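Local coordinates for translation initiation factor eIF2B, subunit delta (Archaeoglobus fulgidus, PDB 1T5O), which probably interconverts 5-methylthioribose 1-phosphate and 5-methylthioribulose 1-phosphate, an isomerisation in methionine biosynthesis, at residues D16-P21 against K41-G46; G157-V162 against C199-E204; T188-Q193 against E287-C292. All coordinates share one frame; numbering follows the deposited sequence.

How the contacts relate
Contact 2 is buried; contacts 1 and 3 run from buried residues to more exposed ones, and contact 3 lies farthest from the chain centre. Contacts 1 and 2 touch: Leu20 of contact 1 packs on Leu159 of contact 2. Contact 2 includes the C-terminal half of helix 193-204, side chains of contact 1 lean on that helix, and contact 3 holds the turn before it. Contact 1 joins two loops by an amide-guanidinium bond, contact 2 ties a loop to a helix through a buried carboxylate, and contact 3 has a water where the others have direct hydrogen bonds. All reach the second subunit, contact 1 through Pro21 alone, contact 3 most strongly, by a disulfide and a salt bridge.

Contact 1 (D16-P21 against K41-G46); sequences DQTKLP and KLAVRG
Gln17 and Arg45 cross at about a right angle, with the amide and guanidinium planes 78° apart. Arg45 NH1 gives a hydrogen bond to Gln17 OE1 of 2.7 Å, taken on a lone pair in the carbonyl plane, and the oxygen lies close to the guanidinium plane, at its edge. With CG between the backbone N and the carbonyl carbon (chi1 40°), Arg45 CG is set 3.1 Å from Gln17 OE1, and the bend at chi3 then turns the guanidinium back to the same oxygen. At the backbone, Gln17 N makes a weak bond to Ala43 O of 3.3 Å. With an alanine at Arg45, Gln17 OE1 would probably lose its charged donor, leaving the amide held mainly by the weak bond of its NE2 to Leu159 O. Farther along, Thr18 CG2 sits 3.4 Å from Lys41 O and packs against Ala43, while Thr18 OG1 bonds to Asp16 OD1 at 2.8 Å from above the carboxylate plane. Asp16 OD1 in turn touches Ala43 CB at 3.6 Å. Arg45 belongs to the predicted substrate site, and its NH1 also bonds to Asn155. The 3-10 turn after strand 12-15 is thereby set against the linker that follows the Schellman motif ending helix 32-40 and leads to Gly46, the N-cap of helix 47-61; Gln17 and Arg45 both lean on Leu197 of helix 193-204.

Contact 2 (G157-V162 against C199-E204); sequences GRLATV and CWELME
Glu201 OE1 accepts a hydrogen bond of 2.8 Å from Arg158 N, on the syn side of the carboxylate and 15° out of its plane, and the same oxygen forms a salt bridge with Arg172 of helix 167-176. Glu201 OE2 is bonded to Asn155, so both oxygens of this buried group have partners. With CG between the backbone N and the carbonyl carbon (chi1 67°) and the chain extended beyond it, the carboxylate extends from helix 193-204 to the backbone of the loop between strand 149-152 and helix 167-176. There Glu201 OE1 comes 3.3 Å from Gly157 CA; a side chain at this glycine would run into the oxygen. The Arg158 and Glu201 side chains slide past each other in opposite directions, CB of the glutamate lying over one face of the guanidinium. Glu204 CG meets the edge of that group, in its plane, 3.5 Å from Arg158 NH2. Trp200 CZ3 stands obliquely to it, 3.7 Å from Arg158 NH2, with ring and guanidinium planes 67° apart. Leu159 CD1 packs on Trp200 CE3 at 4.1 Å. The salt-bridge partner of Arg158 is Asp205, just beyond the helix. Acid and base thus each find their ionic mate elsewhere, and across the contact the Glu201 carboxylate accepts from the backbone N-H of Arg158, not from its guanidinium; the positive charge of Arg172 would be expected to favour its ionised form.

Contact 3 (T188-Q193 against E287-C292); sequences TRPLNQ and EELIFC
The turn that joins strand 182-186 to helix 193-204, in the Rossmann-like part of the fold, meets the short helical turn 287-290 and the strand after it. Pro190, whose preceding peptide bond is cis, is central: Pro190 CB lies 3.5 Å from Glu288 O. The same Pro190 CB packs on Leu289 CD2 at 3.8 Å, and the ring's CG faces Glu288 OE1. Leu191 CD1 rests against the carboxylate of Glu288, 3.5 Å from its CD. The Glu288 chain is extended beyond CG, which carries its carboxylate across both residues, and its OE1 is bonded to Asn306. Bends at chi2 and chi3 fold the Arg189 chain back until Pro190 CB lies over the centre of one guanidinium face. Arg189 NH1 bonds to Asn192 OD1 at 3.1 Å, close to the guanidinium plane and in the carbonyl plane of the amide. No direct hydrogen bond spans the two segments. A water does this work instead: it accepts from Arg189 NH2 at 2.7 Å and donates to Glu288 O and Phe291 O, each at 2.8 Å, joining the guanidinium to two carbonyls of segment 287-292. Arg189 NH1 is also 3.8 Å from Cys292 SG, a sulfur that is disulfide-bonded to Cys292 of the second subunit, so the contact lies at the dimer interface. There Arg189 NE forms a salt bridge with Glu187 of the second subunit, and Thr213 of the second subunit packs on Pro190 and Leu289. Gln193, a predicted substrate-binding residue, begins helix 193-204 just after the turn, with Asn192 at the N-cap position, while strand 291-292 pairs antiparallel with strand 295-296.

Contact 1 (D16-P21 against K41-G46)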
ATOM      1  N   ASP A  16      13.054 -21.554   4.774  1.00 33.44           N
ATOM      2  CA  ASP A  16      12.987 -20.972   3.425  1.00 33.58           C
ATOM      3  C   ASP A  16      11.845 -19.949   3.383  1.00 32.73           C
ATOM      4  O   ASP A  16      10.711 -20.285   3.040  1.00 31.58           O
ATOM      5  CB  ASP A  16      12.717 -22.065   2.383  1.00 35.62           C
ATOM      6  CG  ASP A  16      12.935 -21.585   0.961  1.00 37.42           C
ATOM      7  OD1 ASP A  16      13.041 -20.361   0.743  1.00 37.12           O
ATOM      8  OD2 ASP A  16      13.000 -22.437   0.051  1.00 40.65           O
ATOM      9  N   GLN A  17      12.154 -18.697   3.704  1.00 31.04           N
ATOM     10  CA  GLN A  17      11.138 -17.653   3.740  1.00 30.80           C
ATOM     11  C   GLN A  17      10.419 -17.393   2.423  1.00 28.93           C
ATOM     12  O   GLN A  17       9.279 -16.956   2.423  1.00 29.60           O
ATOM     13  CB  GLN A  17      11.737 -16.359   4.318  1.00 30.63           C
ATOM     14  CG  GLN A  17      11.925 -16.442   5.830  1.00 30.56           C
ATOM     15  CD  GLN A  17      12.568 -15.202   6.424  1.00 31.65           C
ATOM     16  OE1 GLN A  17      12.078 -14.090   6.235  1.00 33.04           O
ATOM     17  NE2 GLN A  17      13.667 -15.388   7.153  1.00 31.13           N
ATOM     18  N   THR A  18      11.058 -17.685   1.304  1.00 30.75           N
ATOM     19  CA  THR A  18      10.403 -17.485   0.017  1.00 30.89           C
ATOM     20  C   THR A  18       9.178 -18.406  -0.122  1.00 31.54           C
ATOM     21  O   THR A  18       8.330 -18.181  -0.979  1.00 29.99           O
ATOM     22  CB  THR A  18      11.361 -17.776  -1.157  1.00 32.24           C
ATOM     23  OG1 THR A  18      11.514 -19.193  -1.304  1.00 32.75           O
ATOM     24  CG2 THR A  18      12.727 -17.144  -0.896  1.00 31.72           C
ATOM     25  N   LYS A  19       9.084 -19.423   0.733  1.00 31.88           N
ATOM     26  CA  LYS A  19       7.975 -20.380   0.698  1.00 32.36           C
ATOM     27  C   LYS A  19       6.789 -19.946   1.544  1.00 30.91           C
ATOM     28  O   LYS A  19       5.676 -20.479   1.420  1.00 28.41           O
ATOM     29  CB  LYS A  19       8.461 -21.741   1.198  1.00 36.09           C
ATOM     30  CG  LYS A  19       8.383 -22.850   0.180  1.00 40.73           C
ATOM     31  CD  LYS A  19       9.357 -22.611  -0.951  1.00 42.03           C
ATOM     32  CE  LYS A  19       9.239 -23.709  -1.997  1.00 44.60           C
ATOM     33  NZ  LYS A  19      10.477 -24.546  -2.076  1.00 46.13           N
ATOM     34  N   LEU A  20       7.038 -18.994   2.432  1.00 29.26           N
ATOM     35  CA  LEU A  20       5.998 -18.467   3.311  1.00 28.29           C
ATOM     36  C   LEU A  20       5.075 -17.581   2.495  1.00 26.67           C
ATOM     37  O   LEU A  20       5.503 -17.002   1.505  1.00 26.75           O
ATOM     38  CB  LEU A  20       6.644 -17.634   4.426  1.00 28.77           C
ATOM     39  CG  LEU A  20       6.928 -18.222   5.819  1.00 28.61           C
ATOM     40  CD1 LEU A  20       6.749 -19.712   5.861  1.00 27.86           C
ATOM     41  CD2 LEU A  20       8.326 -17.782   6.264  1.00 25.68           C
ATOM     42  N   PRO A  21       3.808 -17.431   2.919  1.00 26.55           N
ATOM     43  CA  PRO A  21       3.187 -18.038   4.103  1.00 27.58           C
ATOM     44  C   PRO A  21       2.550 -19.424   3.883  1.00 29.78           C
ATOM     45  O   PRO A  21       2.123 -20.080   4.837  1.00 28.59           O
ATOM     46  CB  PRO A  21       2.144 -16.989   4.510  1.00 26.62           C
ATOM     47  CG  PRO A  21       1.695 -16.439   3.188  1.00 24.77           C
ATOM     48  CD  PRO A  21       3.007 -16.286   2.436  1.00 25.72           C
ATOM     49  N   LYS A  41      18.005 -14.654  -2.842  1.00 45.24           N
ATOM     50  CA  LYS A  41      16.555 -14.839  -2.998  1.00 44.77           C
ATOM     51  C   LYS A  41      15.780 -14.340  -1.791  1.00 43.66           C
ATOM     52  O   LYS A  41      14.551 -14.432  -1.761  1.00 42.42           O
ATOM     53  CB  LYS A  41      16.169 -16.315  -3.130  1.00 46.83           C
ATOM     54  CG  LYS A  41      16.927 -17.171  -4.095  1.00 50.70           C
ATOM     55  CD  LYS A  41      16.200 -18.527  -4.219  1.00 53.50           C
ATOM     56  CE  LYS A  41      15.951 -19.196  -2.850  1.00 55.18           C
ATOM     57  NZ  LYS A  41      15.070 -20.419  -2.896  1.00 54.98           N
ATOM     58  N   LEU A  42      16.495 -13.852  -0.784  1.00 42.04           N
ATOM     59  CA  LEU A  42      15.861 -13.394   0.450  1.00 41.02           C
ATOM     60  C   LEU A  42      15.249 -14.579   1.204  1.00 40.45           C
ATOM     61  O   LEU A  42      14.252 -14.427   1.915  1.00 43.29           O
ATOM     62  CB  LEU A  42      14.780 -12.338   0.169  1.00 39.06           C
ATOM     63  CG  LEU A  42      15.207 -11.082  -0.609  1.00 37.72           C
ATOM     64  CD1 LEU A  42      14.014 -10.117  -0.692  1.00 37.54           C
ATOM     65  CD2 LEU A  42      16.400 -10.394   0.080  1.00 35.73           C
ATOM     66  N   ALA A  43      15.817 -15.773   1.037  1.00 39.04           N
ATOM     67  CA  ALA A  43      15.314 -16.926   1.781  1.00 36.72           C
ATOM     68  C   ALA A  43      15.739 -16.686   3.239  1.00 35.83           C
ATOM     69  O   ALA A  43      15.092 -17.157   4.172  1.00 35.93           O
ATOM     70  CB  ALA A  43      15.907 -18.222   1.248  1.00 36.64           C
ATOM     71  N   VAL A  44      16.845 -15.962   3.412  1.00 35.03           N
ATOM     72  CA  VAL A  44      17.338 -15.569   4.732  1.00 35.34           C
ATOM     73  C   VAL A  44      17.340 -14.063   4.635  1.00 34.26           C
ATOM     74  O   VAL A  44      17.756 -13.520   3.615  1.00 34.78           O
ATOM     75  CB  VAL A  44      18.807 -15.911   5.003  1.00 36.49           C
ATOM     76  CG1 VAL A  44      18.971 -16.209   6.490  1.00 38.06           C
ATOM     77  CG2 VAL A  44      19.279 -17.023   4.116  1.00 39.84           C
ATOM     78  N   ARG A  45      16.916 -13.387   5.692  1.00 33.76           N
ATOM     79  CA  ARG A  45      16.871 -11.925   5.688  1.00 33.85           C
ATOM     80  C   ARG A  45      16.828 -11.426   7.112  1.00 32.33           C
ATOM     81  O   ARG A  45      16.479 -12.183   8.025  1.00 33.14           O
ATOM     82  CB  ARG A  45      15.631 -11.442   4.940  1.00 34.30           C
ATOM     83  CG  ARG A  45      14.410 -12.280   5.216  1.00 34.32           C
ATOM     84  CD  ARG A  45      13.172 -11.532   4.767  1.00 35.03           C
ATOM     85  NE  ARG A  45      12.907 -10.375   5.615  1.00 34.55           N
ATOM     86  CZ  ARG A  45      12.405 -10.448   6.840  1.00 36.20           C
ATOM     87  NH1 ARG A  45      12.113 -11.633   7.366  1.00 36.34           N
ATOM     88  NH2 ARG A  45      12.178  -9.339   7.541  1.00 35.58           N
ATOM     89  N   GLY A  46      17.156 -10.153   7.296  1.00 30.71           N
ATOM     90  CA  GLY A  46      17.200  -9.580   8.627  1.00 30.60           C
ATOM     91  C   GLY A  46      18.670  -9.507   8.997  1.00 32.19           C
ATOM     92  O   GLY A  46      19.409 -10.473   8.789  1.00 30.51           O
TER

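Contact 2 (G157-V162 against C199-E204)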
ATOM      1  N   GLY A 157      10.604  -9.468  13.325  1.00 21.86           N
ATOM      2  CA  GLY A 157      10.321 -10.597  14.182  1.00 21.54           C
ATOM      3  C   GLY A 157      11.393 -11.670  14.173  1.00 22.60           C
ATOM      4  O   GLY A 157      12.555 -11.399  13.858  1.00 20.46           O
ATOM      5  N   ARG A 158      10.990 -12.900  14.496  1.00 23.32           N
ATOM      6  CA  ARG A 158      11.928 -14.011  14.593  1.00 25.43           C
ATOM      7  C   ARG A 158      12.433 -14.529  13.256  1.00 29.25           C
ATOM      8  O   ARG A 158      13.412 -15.270  13.211  1.00 32.99           O
ATOM      9  CB  ARG A 158      11.321 -15.164  15.433  1.00 25.44           C
ATOM     10  CG  ARG A 158      10.054 -15.856  14.860  1.00 24.97           C
ATOM     11  CD  ARG A 158       9.650 -16.985  15.827  1.00 28.92           C
ATOM     12  NE  ARG A 158       8.446 -17.748  15.481  1.00 29.31           N
ATOM     13  CZ  ARG A 158       8.379 -18.702  14.556  1.00 29.55           C
ATOM     14  NH1 ARG A 158       9.445 -19.030  13.840  1.00 30.89           N
ATOM     15  NH2 ARG A 158       7.241 -19.368  14.381  1.00 31.32           N
ATOM     16  N   LEU A 159      11.791 -14.153  12.161  1.00 28.34           N
ATOM     17  CA  LEU A 159      12.288 -14.605  10.878  1.00 29.57           C
ATOM     18  C   LEU A 159      13.471 -13.711  10.468  1.00 31.12           C
ATOM     19  O   LEU A 159      14.430 -14.189   9.853  1.00 31.99           O
ATOM     20  CB  LEU A 159      11.168 -14.579   9.825  1.00 28.53           C
ATOM     21  CG  LEU A 159      10.083 -15.649  10.043  1.00 29.31           C
ATOM     22  CD1 LEU A 159       8.920 -15.439   9.068  1.00 29.31           C
ATOM     23  CD2 LEU A 159      10.687 -17.044   9.878  1.00 27.99           C
ATOM     24  N   ALA A 160      13.412 -12.436  10.877  1.00 30.10           N
ATOM     25  CA  ALA A 160      14.430 -11.430  10.575  1.00 29.54           C
ATOM     26  C   ALA A 160      15.649 -11.507  11.515  1.00 30.67           C
ATOM     27  O   ALA A 160      16.668 -10.824  11.309  1.00 31.67           O
ATOM     28  CB  ALA A 160      13.801 -10.040  10.652  1.00 27.87           C
ATOM     29  N   THR A 161      15.538 -12.307  12.567  1.00 27.81           N
ATOM     30  CA  THR A 161      16.640 -12.464  13.494  1.00 28.07           C
ATOM     31  C   THR A 161      16.872 -13.960  13.597  1.00 28.81           C
ATOM     32  O   THR A 161      16.274 -14.715  12.829  1.00 29.61           O
ATOM     33  CB  THR A 161      16.293 -11.852  14.864  1.00 26.19           C
ATOM     34  OG1 THR A 161      15.101 -12.457  15.377  1.00 27.64           O
ATOM     35  CG2 THR A 161      16.067 -10.357  14.725  1.00 25.19           C
ATOM     36  N   VAL A 162      17.732 -14.400  14.511  1.00 29.95           N
ATOM     37  CA  VAL A 162      17.958 -15.843  14.682  1.00 28.12           C
ATOM     38  C   VAL A 162      16.714 -16.391  15.377  1.00 28.01           C
ATOM     39  O   VAL A 162      16.201 -17.469  15.023  1.00 28.17           O
ATOM     40  CB  VAL A 162      19.217 -16.135  15.531  1.00 29.43           C
ATOM     41  CG1 VAL A 162      19.268 -17.604  15.897  1.00 27.36           C
ATOM     42  CG2 VAL A 162      20.475 -15.764  14.741  1.00 31.91           C
ATOM     43  N   CYS A 199       2.419 -11.881   9.651  1.00 18.85           N
ATOM     44  CA  CYS A 199       1.192 -12.569   9.993  1.00 21.79           C
ATOM     45  C   CYS A 199       1.466 -14.071  10.223  1.00 21.92           C
ATOM     46  O   CYS A 199       0.844 -14.696  11.077  1.00 22.37           O
ATOM     47  CB  CYS A 199       0.127 -12.362   8.911  1.00 21.22           C
ATOM     48  SG  CYS A 199      -0.593 -10.668   8.858  1.00 21.32           S
ATOM     49  N   TRP A 200       2.386 -14.634   9.448  1.00 22.49           N
ATOM     50  CA  TRP A 200       2.730 -16.038   9.585  1.00 23.56           C
ATOM     51  C   TRP A 200       3.353 -16.350  10.947  1.00 22.11           C
ATOM     52  O   TRP A 200       2.844 -17.195  11.705  1.00 21.25           O
ATOM     53  CB  TRP A 200       3.701 -16.468   8.480  1.00 24.32           C
ATOM     54  CG  TRP A 200       3.959 -17.962   8.513  1.00 29.82           C
ATOM     55  CD1 TRP A 200       3.177 -18.951   7.950  1.00 28.62           C
ATOM     56  CD2 TRP A 200       4.985 -18.643   9.264  1.00 29.22           C
ATOM     57  NE1 TRP A 200       3.657 -20.188   8.320  1.00 30.82           N
ATOM     58  CE2 TRP A 200       4.758 -20.029   9.122  1.00 30.21           C
ATOM     59  CE3 TRP A 200       6.067 -18.206  10.046  1.00 32.53           C
ATOM     60  CZ2 TRP A 200       5.575 -20.995   9.737  1.00 32.24           C
ATOM     61  CZ3 TRP A 200       6.887 -19.170  10.664  1.00 33.19           C
ATOM     62  CH2 TRP A 200       6.629 -20.549  10.502  1.00 33.47           C
ATOM     63  N   GLU A 201       4.438 -15.663  11.284  1.00 21.03           N
ATOM     64  CA  GLU A 201       5.080 -15.962  12.559  1.00 22.26           C
ATOM     65  C   GLU A 201       4.214 -15.652  13.774  1.00 22.34           C
ATOM     66  O   GLU A 201       4.355 -16.313  14.803  1.00 23.07           O
ATOM     67  CB  GLU A 201       6.449 -15.273  12.680  1.00 22.43           C
ATOM     68  CG  GLU A 201       6.425 -13.739  12.766  1.00 21.64           C
ATOM     69  CD  GLU A 201       7.793 -13.194  13.089  1.00 18.61           C
ATOM     70  OE1 GLU A 201       8.160 -13.145  14.278  1.00 22.45           O
ATOM     71  OE2 GLU A 201       8.535 -12.847  12.146  1.00 23.50           O
ATOM     72  N   LEU A 202       3.296 -14.693  13.672  1.00 20.86           N
ATOM     73  CA  LEU A 202       2.467 -14.406  14.830  1.00 21.16           C
ATOM     74  C   LEU A 202       1.376 -15.480  14.938  1.00 21.41           C
ATOM     75  O   LEU A 202       1.101 -16.000  16.025  1.00 21.03           O
ATOM     76  CB  LEU A 202       1.848 -12.998  14.732  1.00 20.63           C
ATOM     77  CG  LEU A 202       2.855 -11.844  14.915  1.00 21.02           C
ATOM     78  CD1 LEU A 202       2.189 -10.502  14.650  1.00 18.34           C
ATOM     79  CD2 LEU A 202       3.417 -11.887  16.309  1.00 20.00           C
ATOM     80  N   MET A 203       0.752 -15.833  13.823  1.00 21.56           N
ATOM     81  CA  MET A 203      -0.282 -16.859  13.909  1.00 23.62           C
ATOM     82  C   MET A 203       0.331 -18.199  14.320  1.00 25.13           C
ATOM     83  O   MET A 203      -0.291 -18.987  15.038  1.00 26.37           O
ATOM     84  CB  MET A 203      -1.005 -17.003  12.566  1.00 24.28           C
ATOM     85  CG  MET A 203      -1.908 -15.834  12.268  1.00 25.05           C
ATOM     86  SD  MET A 203      -2.596 -15.864  10.626  1.00 27.54           S
ATOM     87  CE  MET A 203      -3.700 -17.392  10.783  1.00 29.98           C
ATOM     88  N   GLU A 204       1.555 -18.447  13.885  1.00 24.15           N
ATOM     89  CA  GLU A 204       2.230 -19.704  14.195  1.00 26.91           C
ATOM     90  C   GLU A 204       2.446 -19.796  15.707  1.00 27.30           C
ATOM     91  O   GLU A 204       2.323 -20.869  16.308  1.00 28.10           O
ATOM     92  CB  GLU A 204       3.564 -19.758  13.416  1.00 26.75           C
ATOM     93  CG  GLU A 204       4.321 -21.063  13.484  1.00 35.64           C
ATOM     94  CD  GLU A 204       3.688 -22.179  12.646  1.00 36.60           C
ATOM     95  OE1 GLU A 204       2.685 -21.928  11.952  1.00 36.33           O
ATOM     96  OE2 GLU A 204       4.209 -23.308  12.685  1.00 40.84           O
TER

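Contact 3 (T188-Q193 against E287-C292)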
ATOM      1  N   THR A 188       2.641  -3.994   4.236  1.00 19.56           N
ATOM      2  CA  THR A 188       3.970  -3.502   3.874  1.00 19.18           C
ATOM      3  C   THR A 188       4.343  -3.675   2.389  1.00 19.42           C
ATOM      4  O   THR A 188       5.132  -4.545   2.026  1.00 17.33           O
ATOM      5  CB  THR A 188       5.082  -4.159   4.775  1.00 20.22           C
ATOM      6  OG1 THR A 188       4.700  -4.045   6.155  1.00 20.50           O
ATOM      7  CG2 THR A 188       6.449  -3.450   4.571  1.00 18.35           C
ATOM      8  N   ARG A 189       3.775  -2.832   1.537  1.00 18.02           N
ATOM      9  CA  ARG A 189       4.084  -2.879   0.104  1.00 20.07           C
ATOM     10  C   ARG A 189       5.525  -2.378  -0.130  1.00 20.38           C
ATOM     11  O   ARG A 189       6.079  -1.723   0.727  1.00 21.03           O
ATOM     12  CB  ARG A 189       3.075  -2.016  -0.654  1.00 20.78           C
ATOM     13  CG  ARG A 189       1.669  -2.631  -0.644  1.00 20.96           C
ATOM     14  CD  ARG A 189       1.645  -3.832  -1.533  1.00 20.84           C
ATOM     15  NE  ARG A 189       1.825  -3.422  -2.928  1.00 22.97           N
ATOM     16  CZ  ARG A 189       2.179  -4.242  -3.911  1.00 26.28           C
ATOM     17  NH1 ARG A 189       2.407  -5.532  -3.665  1.00 26.61           N
ATOM     18  NH2 ARG A 189       2.302  -3.774  -5.146  1.00 27.18           N
ATOM     19  N   PRO A 190       6.146  -2.716  -1.274  1.00 20.21           N
ATOM     20  CA  PRO A 190       5.594  -3.543  -2.356  1.00 21.36           C
ATOM     21  C   PRO A 190       5.960  -5.038  -2.256  1.00 23.87           C
ATOM     22  O   PRO A 190       5.541  -5.823  -3.104  1.00 22.20           O
ATOM     23  CB  PRO A 190       6.196  -2.906  -3.606  1.00 20.93           C
ATOM     24  CG  PRO A 190       7.591  -2.625  -3.143  1.00 22.05           C
ATOM     25  CD  PRO A 190       7.353  -2.003  -1.745  1.00 21.89           C
ATOM     26  N   LEU A 191       6.732  -5.433  -1.241  1.00 21.55           N
ATOM     27  CA  LEU A 191       7.131  -6.834  -1.102  1.00 23.98           C
ATOM     28  C   LEU A 191       6.298  -7.641  -0.127  1.00 22.23           C
ATOM     29  O   LEU A 191       6.500  -8.848   0.001  1.00 22.77           O
ATOM     30  CB  LEU A 191       8.612  -6.925  -0.700  1.00 28.16           C
ATOM     31  CG  LEU A 191       9.569  -7.499  -1.752  1.00 31.67           C
ATOM     32  CD1 LEU A 191       9.160  -7.052  -3.149  1.00 32.95           C
ATOM     33  CD2 LEU A 191      11.009  -7.078  -1.435  1.00 31.58           C
ATOM     34  N   ASN A 192       5.377  -6.974   0.568  1.00 21.25           N
ATOM     35  CA  ASN A 192       4.467  -7.614   1.524  1.00 21.25           C
ATOM     36  C   ASN A 192       5.075  -8.429   2.657  1.00 23.05           C
ATOM     37  O   ASN A 192       4.588  -9.534   2.983  1.00 21.01           O
ATOM     38  CB  ASN A 192       3.470  -8.508   0.791  1.00 22.05           C
ATOM     39  CG  ASN A 192       2.442  -7.712   0.035  1.00 24.15           C
ATOM     40  OD1 ASN A 192       2.759  -7.048  -0.973  1.00 23.83           O
ATOM     41  ND2 ASN A 192       1.203  -7.744   0.520  1.00 23.55           N
ATOM     42  N   GLN A 193       6.113  -7.899   3.278  1.00 22.66           N
ATOM     43  CA  GLN A 193       6.718  -8.615   4.395  1.00 22.66           C
ATOM     44  C   GLN A 193       5.736  -8.742   5.560  1.00 22.68           C
ATOM     45  O   GLN A 193       5.803  -9.699   6.334  1.00 21.47           O
ATOM     46  CB  GLN A 193       7.985  -7.895   4.854  1.00 22.29           C
ATOM     47  CG  GLN A 193       9.091  -7.942   3.795  1.00 25.29           C
ATOM     48  CD  GLN A 193       9.185  -6.653   2.962  1.00 28.72           C
ATOM     49  OE1 GLN A 193       8.195  -5.909   2.792  1.00 25.00           O
ATOM     50  NE2 GLN A 193      10.380  -6.387   2.444  1.00 25.81           N
ATOM     51  N   GLU A 287      10.036  -3.383 -11.094  1.00 28.64           N
ATOM     52  CA  GLU A 287       9.012  -4.397 -11.362  1.00 30.35           C
ATOM     53  C   GLU A 287       8.183  -4.769 -10.133  1.00 27.63           C
ATOM     54  O   GLU A 287       7.110  -5.346 -10.265  1.00 25.33           O
ATOM     55  CB  GLU A 287       9.616  -5.657 -12.001  1.00 36.00           C
ATOM     56  CG  GLU A 287      10.273  -6.661 -11.063  1.00 45.28           C
ATOM     57  CD  GLU A 287      10.265  -8.081 -11.650  1.00 51.08           C
ATOM     58  OE1 GLU A 287      11.285  -8.807 -11.507  1.00 53.98           O
ATOM     59  OE2 GLU A 287       9.231  -8.477 -12.250  1.00 53.25           O
ATOM     60  N   GLU A 288       8.675  -4.421  -8.945  1.00 25.94           N
ATOM     61  CA  GLU A 288       7.962  -4.713  -7.713  1.00 25.01           C
ATOM     62  C   GLU A 288       6.642  -3.947  -7.656  1.00 23.72           C
ATOM     63  O   GLU A 288       5.774  -4.279  -6.852  1.00 23.24           O
ATOM     64  CB  GLU A 288       8.844  -4.360  -6.489  1.00 25.26           C
ATOM     65  CG  GLU A 288      10.110  -5.216  -6.376  1.00 25.47           C
ATOM     66  CD  GLU A 288      10.981  -4.859  -5.168  1.00 27.16           C
ATOM     67  OE1 GLU A 288      10.721  -3.834  -4.483  1.00 25.90           O
ATOM     68  OE2 GLU A 288      11.935  -5.619  -4.901  1.00 28.78           O
ATOM     69  N   LEU A 289       6.493  -2.920  -8.494  1.00 22.24           N
ATOM     70  CA  LEU A 289       5.243  -2.138  -8.539  1.00 24.10           C
ATOM     71  C   LEU A 289       4.406  -2.425  -9.793  1.00 25.12           C
ATOM     72  O   LEU A 289       3.255  -2.002  -9.891  1.00 24.60           O
ATOM     73  CB  LEU A 289       5.538  -0.638  -8.555  1.00 22.67           C
ATOM     74  CG  LEU A 289       5.859   0.171  -7.289  1.00 26.14           C
ATOM     75  CD1 LEU A 289       4.603   0.379  -6.491  1.00 26.43           C
ATOM     76  CD2 LEU A 289       6.915  -0.526  -6.479  1.00 25.31           C
ATOM     77  N   ILE A 290       4.997  -3.132 -10.750  1.00 24.88           N
ATOM     78  CA  ILE A 290       4.355  -3.389 -12.035  1.00 26.02           C
ATOM     79  C   ILE A 290       3.639  -4.738 -12.119  1.00 28.32           C
ATOM     80  O   ILE A 290       2.646  -4.884 -12.819  1.00 27.44           O
ATOM     81  CB  ILE A 290       5.428  -3.230 -13.181  1.00 26.43           C
ATOM     82  CG1 ILE A 290       5.871  -1.756 -13.234  1.00 25.46           C
ATOM     83  CG2 ILE A 290       4.853  -3.641 -14.556  1.00 25.38           C
ATOM     84  CD1 ILE A 290       7.018  -1.456 -14.192  1.00 27.82           C
ATOM     85  N   PHE A 291       4.145  -5.708 -11.377  1.00 30.28           N
ATOM     86  CA  PHE A 291       3.584  -7.043 -11.349  1.00 33.67           C
ATOM     87  C   PHE A 291       3.354  -7.448  -9.903  1.00 36.72           C
ATOM     88  O   PHE A 291       4.062  -6.988  -9.003  1.00 34.25           O
ATOM     89  CB  PHE A 291       4.579  -8.027 -11.975  1.00 34.44           C
ATOM     90  CG  PHE A 291       4.527  -8.080 -13.467  1.00 32.03           C
ATOM     91  CD1 PHE A 291       3.564  -8.853 -14.110  1.00 31.92           C
ATOM     92  CD2 PHE A 291       5.424  -7.343 -14.235  1.00 32.94           C
ATOM     93  CE1 PHE A 291       3.494  -8.888 -15.504  1.00 31.70           C
ATOM     94  CE2 PHE A 291       5.361  -7.367 -15.635  1.00 31.78           C
ATOM     95  CZ  PHE A 291       4.395  -8.141 -16.264  1.00 31.86           C
ATOM     96  N   CYS A 292       2.354  -8.294  -9.686  1.00 40.41           N
ATOM     97  CA  CYS A 292       2.077  -8.826  -8.353  1.00 44.64           C
ATOM     98  C   CYS A 292       1.781 -10.291  -8.594  1.00 46.74           C
ATOM     99  O   CYS A 292       0.696 -10.651  -9.060  1.00 48.10           O
ATOM    100  CB  CYS A 292       0.881  -8.163  -7.696  1.00 44.27           C
ATOM    101  SG  CYS A 292       1.048  -8.333  -5.915  1.00 50.35           S
TER
HETATM  102  O   HOH W   1       3.523  -5.822  -6.491  1.00 34.71           O